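Local coordinates for protein indole-3-acetic acid-amido synthetase GH3.15 (Arabidopsis thaliana, PDB 6E1Q) that joins amino acids, chiefly glutamine, to the auxin precursor indole-3-butyric acid and to the herbicide 2,4-DB, spending ATP to form an amide, at residues T304-Y308 with K556-S560; T506-S510 with S580-S585; L528-K534 with N573-L579. All blocks are in the same frame, centred on the assembly; numbering follows the deposited sequence.

Following the chain from the N terminus, residues 304-308 lie in the N-terminal domain, 506-510 and 528-534 in the C-terminal one. The chain then returns past 304-308, next 528-534 and lastly 506-510. Interaction 1 closes first, across 247 intervening residues, and ties the N-terminal domain to the loop before helix 564-571. Interaction 3 closes next, setting strand 574-579 beside strand 529-533. Interaction 2 closes last, fastening the chain beyond that strand to helix 497-510. Interaction 3 nests inside the loop of interaction 2, and the two touch where Leu528 meets Glu508 and Ser580. Interaction 1 crosses both without touching either.

Interaction 1 of 3, residues T304-Y308 with K556-S560; sequences TMAQY and KTPRS
Thr304 OG1 accepts a short hydrogen bond from Arg559 NE (2.7 Å), a weak second one from Arg559 NH2, and is further bonded to a water. That water donates a hydrogen bond to Thr557 O (2.7 Å) and lies over one face of the guanidinium, offset toward its rim. Because the Thr304 hydroxyl stands anti to its own nitrogen (chi1 -170°), it sits beside the carbonyl group, and Arg559 can take both oxygens side-on. Arg559 NH2 reaches Thr304 O at 3.1 Å; this oxygen lies in the guanidinium plane, whereas OG1 is tilted 27° from it.

Tyr308 approaches from the opposite direction, its ring plane only 17° from that of the guanidinium, with Tyr308 CE2 3.6 Å from Arg559 NH2. A second water links Tyr308 OH to Thr557 N. Gln307 lays its CG against the same NH2 and sends its amide on to Thr449 and Lys452. On the other flank Met305 CE meets Lys556 CG at 3.7 Å, the two chains crossing at about a right angle; Lys556 also touches Ser98 of the ATP site.

The arginine's charge is probably balanced within the C-terminal domain, where NH1 forms a salt bridge with Asp464, which also binds Thr557 OG1, and Phe465 adds a cation-pi contact. Its bonds to Thr304, across the domain boundary, end on neutral oxygens. Close to the nucleotide site, the two domains are thus joined here by hydrogen bonds to uncharged groups and by bridging waters, and not by an ion pair.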
loop_
_atom_site.group_PDB
_atom_site.type_symbol
_atom_site.label_atom_id
_atom_site.label_comp_id
_atom_site.label_asym_id
_atom_site.label_seq_id
_atom_site.Cartn_x
_atom_site.Cartn_y
_atom_site.Cartn_z
ATOM N N THR A 304 -6.187 -2.103 5.205
ATOM C CA THR A 304 -6.212 -3.548 4.993
ATOM C C THR A 304 -4.897 -4.196 5.407
ATOM O O THR A 304 -4.888 -5.340 5.879
ATOM C CB THR A 304 -6.529 -3.868 3.524
ATOM O OG1 THR A 304 -6.773 -5.280 3.373
ATOM C CG2 THR A 304 -5.370 -3.416 2.591
ATOM N N MET A 305 -3.783 -3.464 5.303
ATOM C CA MET A 305 -2.490 -4.057 5.613
ATOM C C MET A 305 -2.276 -4.239 7.107
ATOM O O MET A 305 -1.376 -4.992 7.501
ATOM C CB MET A 305 -1.359 -3.211 5.031
ATOM C CG MET A 305 -1.312 -3.215 3.496
ATOM S SD MET A 305 -1.225 -4.931 2.878
ATOM C CE MET A 305 -1.807 -4.708 1.199
ATOM N N ALA A 306 -3.066 -3.560 7.947
ATOM C CA ALA A 306 -2.930 -3.749 9.392
ATOM C C ALA A 306 -3.128 -5.200 9.800
ATOM O O ALA A 306 -2.631 -5.610 10.856
ATOM C CB ALA A 306 -3.924 -2.859 10.151
ATOM N N GLN A 307 -3.830 -5.985 8.976
ATOM C CA GLN A 307 -4.102 -7.379 9.301
ATOM C C GLN A 307 -2.829 -8.212 9.399
ATOM O O GLN A 307 -2.802 -9.205 10.132
ATOM C CB GLN A 307 -5.022 -7.992 8.243
ATOM C CG GLN A 307 -6.440 -7.405 8.229
ATOM C CD GLN A 307 -7.244 -7.743 9.491
ATOM O OE1 GLN A 307 -7.181 -8.868 10.015
ATOM N NE2 GLN A 307 -8.010 -6.768 9.975
ATOM N N TYR A 308 -1.784 -7.846 8.659
ATOM C CA TYR A 308 -0.562 -8.632 8.582
ATOM C C TYR A 308 0.455 -8.252 9.643
ATOM O O TYR A 308 1.527 -8.864 9.705
ATOM C CB TYR A 308 0.062 -8.483 7.194
ATOM C CG TYR A 308 -0.924 -8.836 6.093
ATOM C CD1 TYR A 308 -1.172 -10.161 5.754
ATOM C CD2 TYR A 308 -1.643 -7.832 5.422
ATOM C CE1 TYR A 308 -2.109 -10.481 4.756
ATOM C CE2 TYR A 308 -2.571 -8.135 4.416
ATOM C CZ TYR A 308 -2.805 -9.454 4.092
ATOM O OH TYR A 308 -3.728 -9.749 3.107
ATOM N N LYS A 556 -2.884 -6.845 -3.721
ATOM C CA LYS A 556 -3.364 -6.993 -2.357
ATOM C C LYS A 556 -4.472 -8.028 -2.360
ATOM O O LYS A 556 -5.261 -8.101 -3.304
ATOM C CB LYS A 556 -3.920 -5.677 -1.778
ATOM C CG LYS A 556 -3.225 -4.412 -2.234
ATOM C CD LYS A 556 -3.933 -3.193 -1.652
ATOM C CE LYS A 556 -3.713 -1.958 -2.495
ATOM N NZ LYS A 556 -3.159 -0.834 -1.705
ATOM N N THR A 557 -4.545 -8.811 -1.298
ATOM C CA THR A 557 -5.674 -9.720 -1.176
ATOM C C THR A 557 -6.979 -8.932 -1.161
ATOM O O THR A 557 -7.182 -8.105 -0.261
ATOM C CB THR A 557 -5.554 -10.569 0.087
ATOM O OG1 THR A 557 -4.322 -11.306 0.042
ATOM C CG2 THR A 557 -6.721 -11.545 0.163
ATOM N N PRO A 558 -7.854 -9.103 -2.148
ATOM C CA PRO A 558 -9.150 -8.410 -2.096
ATOM C C PRO A 558 -9.960 -8.958 -0.935
ATOM O O PRO A 558 -9.945 -10.161 -0.665
ATOM C CB PRO A 558 -9.795 -8.755 -3.443
ATOM C CG PRO A 558 -9.224 -10.112 -3.760
ATOM C CD PRO A 558 -7.807 -10.115 -3.220
ATOM N N ARG A 559 -10.655 -8.075 -0.234
ATOM C CA ARG A 559 -11.395 -8.513 0.945
ATOM C C ARG A 559 -12.773 -9.084 0.621
ATOM O O ARG A 559 -13.429 -9.628 1.512
ATOM C CB ARG A 559 -11.522 -7.364 1.934
ATOM C CG ARG A 559 -10.192 -6.899 2.466
ATOM C CD ARG A 559 -9.301 -8.071 2.843
ATOM N NE ARG A 559 -8.124 -7.631 3.592
ATOM C CZ ARG A 559 -7.150 -8.437 4.011
ATOM N NH1 ARG A 559 -7.188 -9.743 3.753
ATOM N NH2 ARG A 559 -6.138 -7.935 4.702
ATOM N N SER A 560 -13.244 -8.959 -0.613
ATOM C CA SER A 560 -14.343 -9.797 -1.066
ATOM C C SER A 560 -14.128 -10.120 -2.535
ATOM O O SER A 560 -13.455 -9.381 -3.257
ATOM C CB SER A 560 -15.707 -9.134 -0.839
ATOM O OG SER A 560 -15.901 -8.090 -1.755
HETATM O O HOH W 1 -5.673 -6.497 1.281
HETATM O O HOH W 2 -3.084 -7.986 1.115
#

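Interaction 2 of 3, residues T506-S510 with S580-S585; sequences TVEES and SRKIPS
Glu509 of helix 497-510 lies with its CA 5.0 Å from the CA of Pro584 in the irregular chain 580-585. Its CG stands anti to the backbone N (chi1 176°) and the chain then bends at chi2, turning the carboxylate onto Ser585. There Glu509 OE1 receives Ser585 N at 3.1 Å through its syn lone pair, an almost straight bond (172°), while Glu509 OE2 accepts a hydrogen bond from Ser585 OG at 2.9 Å, somewhat out of the carboxylate plane. An alanine at Glu509 would remove both acceptors and is likely to leave the Ser585 amide and hydroxyl without these mates and its backbone less firmly held.

One residue earlier, Glu508 reaches Ser580 instead: Glu508 OE1 is 2.9 Å from Ser580 OG, a hydroxyl whose proton also has Lys582 O within reach. Glu508 OE2 turns to Tyr515 and Arg519. Pro584 fits between the two glutamates, its CG 4.1 Å from Glu508 CB, and rests also on Arg516 and Arg519 of helix 513-522. Two acidic neighbours thus do different work: the charge of buried Glu508 is probably offset by Arg519, while Glu509 clasps the final loop through neutral N-H and O-H groups.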
loop_
_atom_site.group_PDB
_atom_site.type_symbol
_atom_site.label_atom_id
_atom_site.label_comp_id
_atom_site.label_asym_id
_atom_site.label_seq_id
_atom_site.Cartn_x
_atom_site.Cartn_y
_atom_site.Cartn_z
ATOM N N THR A 506 -18.838 -13.156 16.547
ATOM C CA THR A 506 -18.124 -11.933 16.894
ATOM C C THR A 506 -17.980 -11.027 15.685
ATOM O O THR A 506 -18.063 -9.802 15.816
ATOM C CB THR A 506 -16.759 -12.287 17.487
ATOM O OG1 THR A 506 -16.968 -13.155 18.598
ATOM C CG2 THR A 506 -16.014 -11.044 17.968
ATOM N N VAL A 507 -17.755 -11.606 14.503
ATOM C CA VAL A 507 -17.841 -10.824 13.270
ATOM C C VAL A 507 -19.207 -10.166 13.160
ATOM O O VAL A 507 -19.319 -8.959 12.913
ATOM C CB VAL A 507 -17.571 -11.701 12.034
ATOM C CG1 VAL A 507 -17.592 -10.830 10.773
ATOM C CG2 VAL A 507 -16.251 -12.416 12.144
ATOM N N GLU A 508 -20.271 -10.963 13.317
ATOM C CA GLU A 508 -21.621 -10.434 13.132
ATOM C C GLU A 508 -21.913 -9.312 14.108
ATOM O O GLU A 508 -22.489 -8.287 13.732
ATOM C CB GLU A 508 -22.657 -11.533 13.313
ATOM C CG GLU A 508 -22.653 -12.577 12.242
ATOM C CD GLU A 508 -23.972 -13.304 12.179
ATOM O OE1 GLU A 508 -24.315 -13.988 13.169
ATOM O OE2 GLU A 508 -24.668 -13.182 11.153
ATOM N N GLU A 509 -21.531 -9.499 15.372
ATOM C CA GLU A 509 -21.810 -8.502 16.393
ATOM C C GLU A 509 -21.065 -7.210 16.111
ATOM O O GLU A 509 -21.458 -6.154 16.618
ATOM C CB GLU A 509 -21.439 -9.075 17.772
ATOM C CG GLU A 509 -21.585 -8.140 18.963
ATOM C CD GLU A 509 -23.026 -7.981 19.443
ATOM O OE1 GLU A 509 -23.935 -8.614 18.864
ATOM O OE2 GLU A 509 -23.247 -7.219 20.409
ATOM N N SER A 510 -20.005 -7.277 15.296
ATOM C CA SER A 510 -19.197 -6.124 14.935
ATOM C C SER A 510 -19.661 -5.423 13.664
ATOM O O SER A 510 -19.114 -4.366 13.334
ATOM C CB SER A 510 -17.743 -6.544 14.743
ATOM O OG SER A 510 -17.113 -6.852 15.962
ATOM N N SER A 580 -22.508 -18.972 12.639
ATOM C CA SER A 580 -22.856 -18.333 13.900
ATOM C C SER A 580 -24.063 -19.040 14.500
ATOM O O SER A 580 -25.025 -19.347 13.797
ATOM C CB SER A 580 -23.158 -16.852 13.681
ATOM O OG SER A 580 -23.696 -16.252 14.853
ATOM N N ARG A 581 -24.006 -19.316 15.799
ATOM C CA ARG A 581 -25.132 -19.939 16.482
ATOM C C ARG A 581 -25.928 -18.948 17.312
ATOM O O ARG A 581 -26.907 -19.335 17.945
ATOM C CB ARG A 581 -24.651 -21.098 17.366
ATOM C CG ARG A 581 -24.253 -22.349 16.590
ATOM C CD ARG A 581 -25.041 -22.468 15.289
ATOM N NE ARG A 581 -24.633 -23.622 14.490
ATOM C CZ ARG A 581 -25.161 -23.939 13.309
ATOM N NH1 ARG A 581 -26.118 -23.184 12.787
ATOM N NH2 ARG A 581 -24.732 -25.008 12.651
ATOM N N LYS A 582 -25.536 -17.681 17.328
ATOM C CA LYS A 582 -26.247 -16.678 18.101
ATOM C C LYS A 582 -26.622 -15.531 17.179
ATOM O O LYS A 582 -25.920 -15.237 16.209
ATOM C CB LYS A 582 -25.396 -16.172 19.284
ATOM C CG LYS A 582 -25.092 -17.243 20.339
ATOM C CD LYS A 582 -23.680 -17.098 20.899
ATOM C CE LYS A 582 -23.556 -15.927 21.860
ATOM N NZ LYS A 582 -22.123 -15.551 22.122
ATOM N N ILE A 583 -27.753 -14.902 17.472
ATOM C CA ILE A 583 -28.205 -13.763 16.680
ATOM C C ILE A 583 -27.582 -12.499 17.258
ATOM O O ILE A 583 -27.591 -12.317 18.486
ATOM C CB ILE A 583 -29.740 -13.695 16.637
ATOM C CG1 ILE A 583 -30.300 -14.974 16.019
ATOM C CG2 ILE A 583 -30.217 -12.501 15.845
ATOM C CD1 ILE A 583 -30.837 -15.959 17.028
ATOM N N PRO A 584 -27.019 -11.616 16.430
ATOM C CA PRO A 584 -26.415 -10.385 16.954
ATOM C C PRO A 584 -27.471 -9.426 17.484
ATOM O O PRO A 584 -28.644 -9.477 17.117
ATOM C CB PRO A 584 -25.686 -9.798 15.740
ATOM C CG PRO A 584 -26.381 -10.379 14.556
ATOM C CD PRO A 584 -26.856 -11.741 14.968
ATOM N N SER A 585 -27.036 -8.546 18.378
ATOM C CA SER A 585 -27.957 -7.621 19.014
ATOM C C SER A 585 -28.251 -6.427 18.110
ATOM O O SER A 585 -27.440 -6.042 17.264
ATOM C CB SER A 585 -27.391 -7.154 20.356
ATOM O OG SER A 585 -26.100 -6.588 20.188
#

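Interaction 3 of 3, residues L528-K534 with N573-L579; sequences LEIKVVK and NVISEFL
Ile530 and Phe578 exchange both backbone bonds of an antiparallel hydrogen-bonded pair, Ile530 N to Phe578 O and Phe578 N to Ile530 O, each 2.8 Å, so that strand 574-579 becomes an edge of the C-terminal domain's mixed four-stranded sheet. Farther along, a beta bulge interrupts the ladder. Lys531 pairs with Glu577 and Val533 with Val574, leaving both Ile575 and Ser576 opposite Val532; Val532 O takes the N-H of Ile575 at 2.7 Å, nearly along the C=O axis.

On one face Lys531 and Glu577 run side by side, with Lys531 CG 3.4 Å from Glu577 CG. Their charged ends form a long salt bridge; the stronger partner of Lys531 NZ is Glu571. Glu529 OE2 comes within 3.6 Å of Glu577 OE2, a like-charge approach that the lysine probably eases, and His477 holds the other oxygen of Glu529. Leu579 CD2 packs on Glu529 CB at 3.6 Å.

Strand 477-485 flanks 529-533 on the other side, bonding to the backbones of Glu529 and Lys531. The opposite face of the sheet, bearing Ile530, Val532 and Phe578, meets helix 497-510, where Met500 touches both Ile530 and Phe578. With CG anti to the carbonyl carbon (chi1 -54°), the Phe578 ring extends along this face until the edge atom CE2 meets Val532 CG2 at 4.0 Å.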
loop_
_atom_site.group_PDB
_atom_site.type_symbol
_atom_site.label_atom_id
_atom_site.label_comp_id
_atom_site.label_asym_id
_atom_site.label_seq_id
_atom_site.Cartn_x
_atom_site.Cartn_y
_atom_site.Cartn_z
ATOM N N LEU A 528 -24.032 -15.791 9.571
ATOM C CA LEU A 528 -22.715 -15.666 8.966
ATOM C C LEU A 528 -21.961 -16.982 9.063
ATOM O O LEU A 528 -22.084 -17.731 10.038
ATOM C CB LEU A 528 -21.907 -14.557 9.632
ATOM C CG LEU A 528 -20.515 -14.274 9.049
ATOM C CD1 LEU A 528 -20.257 -12.785 8.975
ATOM C CD2 LEU A 528 -19.432 -14.958 9.885
ATOM N N GLU A 529 -21.165 -17.250 8.033
ATOM C CA GLU A 529 -20.438 -18.499 7.893
ATOM C C GLU A 529 -18.960 -18.206 7.725
ATOM O O GLU A 529 -18.583 -17.352 6.921
ATOM C CB GLU A 529 -20.952 -19.282 6.684
ATOM C CG GLU A 529 -20.197 -20.556 6.389
ATOM C CD GLU A 529 -20.906 -21.407 5.333
ATOM O OE1 GLU A 529 -21.848 -20.899 4.682
ATOM O OE2 GLU A 529 -20.523 -22.582 5.163
ATOM N N ILE A 530 -18.124 -18.920 8.471
ATOM C CA ILE A 530 -16.685 -18.889 8.275
ATOM C C ILE A 530 -16.268 -20.244 7.734
ATOM O O ILE A 530 -16.599 -21.287 8.321
ATOM C CB ILE A 530 -15.917 -18.549 9.564
ATOM C CG1 ILE A 530 -16.201 -17.108 9.993
ATOM C CG2 ILE A 530 -14.412 -18.773 9.356
ATOM C CD1 ILE A 530 -15.574 -16.725 11.332
ATOM N N LYS A 531 -15.563 -20.227 6.603
ATOM C CA LYS A 531 -14.997 -21.427 6.006
ATOM C C LYS A 531 -13.483 -21.355 6.152
ATOM O O LYS A 531 -12.858 -20.373 5.736
ATOM C CB LYS A 531 -15.411 -21.567 4.540
ATOM C CG LYS A 531 -16.936 -21.690 4.331
ATOM C CD LYS A 531 -17.347 -21.535 2.859
ATOM C CE LYS A 531 -18.311 -22.619 2.427
ATOM N NZ LYS A 531 -19.452 -22.126 1.613
ATOM N N VAL A 532 -12.907 -22.362 6.795
ATOM C CA VAL A 532 -11.459 -22.444 6.932
ATOM C C VAL A 532 -10.883 -23.088 5.679
ATOM O O VAL A 532 -11.318 -24.168 5.265
ATOM C CB VAL A 532 -11.085 -23.230 8.195
ATOM C CG1 VAL A 532 -9.587 -23.436 8.274
ATOM C CG2 VAL A 532 -11.586 -22.477 9.420
ATOM N N VAL A 533 -9.918 -22.424 5.057
ATOM C CA VAL A 533 -9.314 -22.936 3.831
ATOM C C VAL A 533 -7.921 -23.456 4.141
ATOM O O VAL A 533 -7.249 -22.984 5.064
ATOM C CB VAL A 533 -9.285 -21.874 2.716
ATOM C CG1 VAL A 533 -10.697 -21.599 2.243
ATOM C CG2 VAL A 533 -8.636 -20.583 3.230
ATOM N N LYS A 534 -7.501 -24.459 3.371
ATOM C CA LYS A 534 -6.179 -25.050 3.534
ATOM C C LYS A 534 -5.086 -23.994 3.353
ATOM O O LYS A 534 -5.265 -23.021 2.610
ATOM C CB LYS A 534 -5.986 -26.185 2.524
ATOM C CG LYS A 534 -5.146 -27.358 3.029
ATOM C CD LYS A 534 -4.736 -28.327 1.913
ATOM C CE LYS A 534 -4.845 -29.787 2.385
ATOM N NZ LYS A 534 -4.382 -30.760 1.362
ATOM N N ASN A 573 -10.778 -24.994 -1.826
ATOM C CA ASN A 573 -9.812 -25.072 -0.735
ATOM C C ASN A 573 -10.466 -25.227 0.639
ATOM O O ASN A 573 -9.746 -25.354 1.636
ATOM C CB ASN A 573 -8.898 -23.839 -0.716
ATOM C CG ASN A 573 -7.836 -23.879 -1.805
ATOM O OD1 ASN A 573 -6.706 -24.348 -1.576
ATOM N ND2 ASN A 573 -8.165 -23.318 -2.975
ATOM N N VAL A 574 -11.797 -25.214 0.714
ATOM C CA VAL A 574 -12.498 -25.202 1.997
ATOM C C VAL A 574 -12.334 -26.541 2.706
ATOM O O VAL A 574 -12.592 -27.603 2.128
ATOM C CB VAL A 574 -13.985 -24.872 1.789
ATOM C CG1 VAL A 574 -14.786 -25.214 3.039
ATOM C CG2 VAL A 574 -14.155 -23.406 1.442
ATOM N N ILE A 575 -11.906 -26.492 3.971
ATOM C CA ILE A 575 -11.860 -27.665 4.844
ATOM C C ILE A 575 -13.148 -27.777 5.645
ATOM O O ILE A 575 -13.972 -28.680 5.441
ATOM C CB ILE A 575 -10.697 -27.600 5.852
ATOM C CG1 ILE A 575 -9.360 -27.342 5.193
ATOM C CG2 ILE A 575 -10.680 -28.872 6.717
ATOM C CD1 ILE A 575 -8.293 -27.084 6.244
ATOM N N SER A 576 -13.284 -26.880 6.609
ATOM C CA SER A 576 -14.383 -26.875 7.545
ATOM C C SER A 576 -15.193 -25.608 7.342
ATOM O O SER A 576 -14.693 -24.599 6.827
ATOM C CB SER A 576 -13.868 -26.975 8.979
ATOM O OG SER A 576 -12.640 -26.284 9.135
ATOM N N GLU A 577 -16.464 -25.703 7.691
ATOM C CA GLU A 577 -17.387 -24.592 7.665
ATOM C C GLU A 577 -17.987 -24.458 9.050
ATOM O O GLU A 577 -18.181 -25.454 9.753
ATOM C CB GLU A 577 -18.512 -24.798 6.652
ATOM C CG GLU A 577 -18.076 -24.772 5.222
ATOM C CD GLU A 577 -18.719 -25.850 4.395
ATOM O OE1 GLU A 577 -18.513 -27.041 4.707
ATOM O OE2 GLU A 577 -19.427 -25.498 3.427
ATOM N N PHE A 578 -18.281 -23.223 9.432
ATOM C CA PHE A 578 -18.882 -22.940 10.726
ATOM C C PHE A 578 -19.897 -21.829 10.539
ATOM O O PHE A 578 -19.697 -20.928 9.718
ATOM C CB PHE A 578 -17.820 -22.539 11.757
ATOM C CG PHE A 578 -16.707 -23.541 11.897
ATOM C CD1 PHE A 578 -16.808 -24.589 12.799
ATOM C CD2 PHE A 578 -15.572 -23.450 11.110
ATOM C CE1 PHE A 578 -15.784 -25.514 12.927
ATOM C CE2 PHE A 578 -14.550 -24.364 11.229
ATOM C CZ PHE A 578 -14.656 -25.405 12.140
ATOM N N LEU A 579 -20.987 -21.905 11.285
ATOM C CA LEU A 579 -22.024 -20.892 11.254
ATOM C C LEU A 579 -22.146 -20.252 12.626
ATOM O O LEU A 579 -21.929 -20.906 13.655
ATOM C CB LEU A 579 -23.374 -21.488 10.853
ATOM C CG LEU A 579 -23.451 -22.130 9.473
ATOM C CD1 LEU A 579 -24.686 -23.037 9.369
ATOM C CD2 LEU A 579 -23.490 -21.051 8.428
#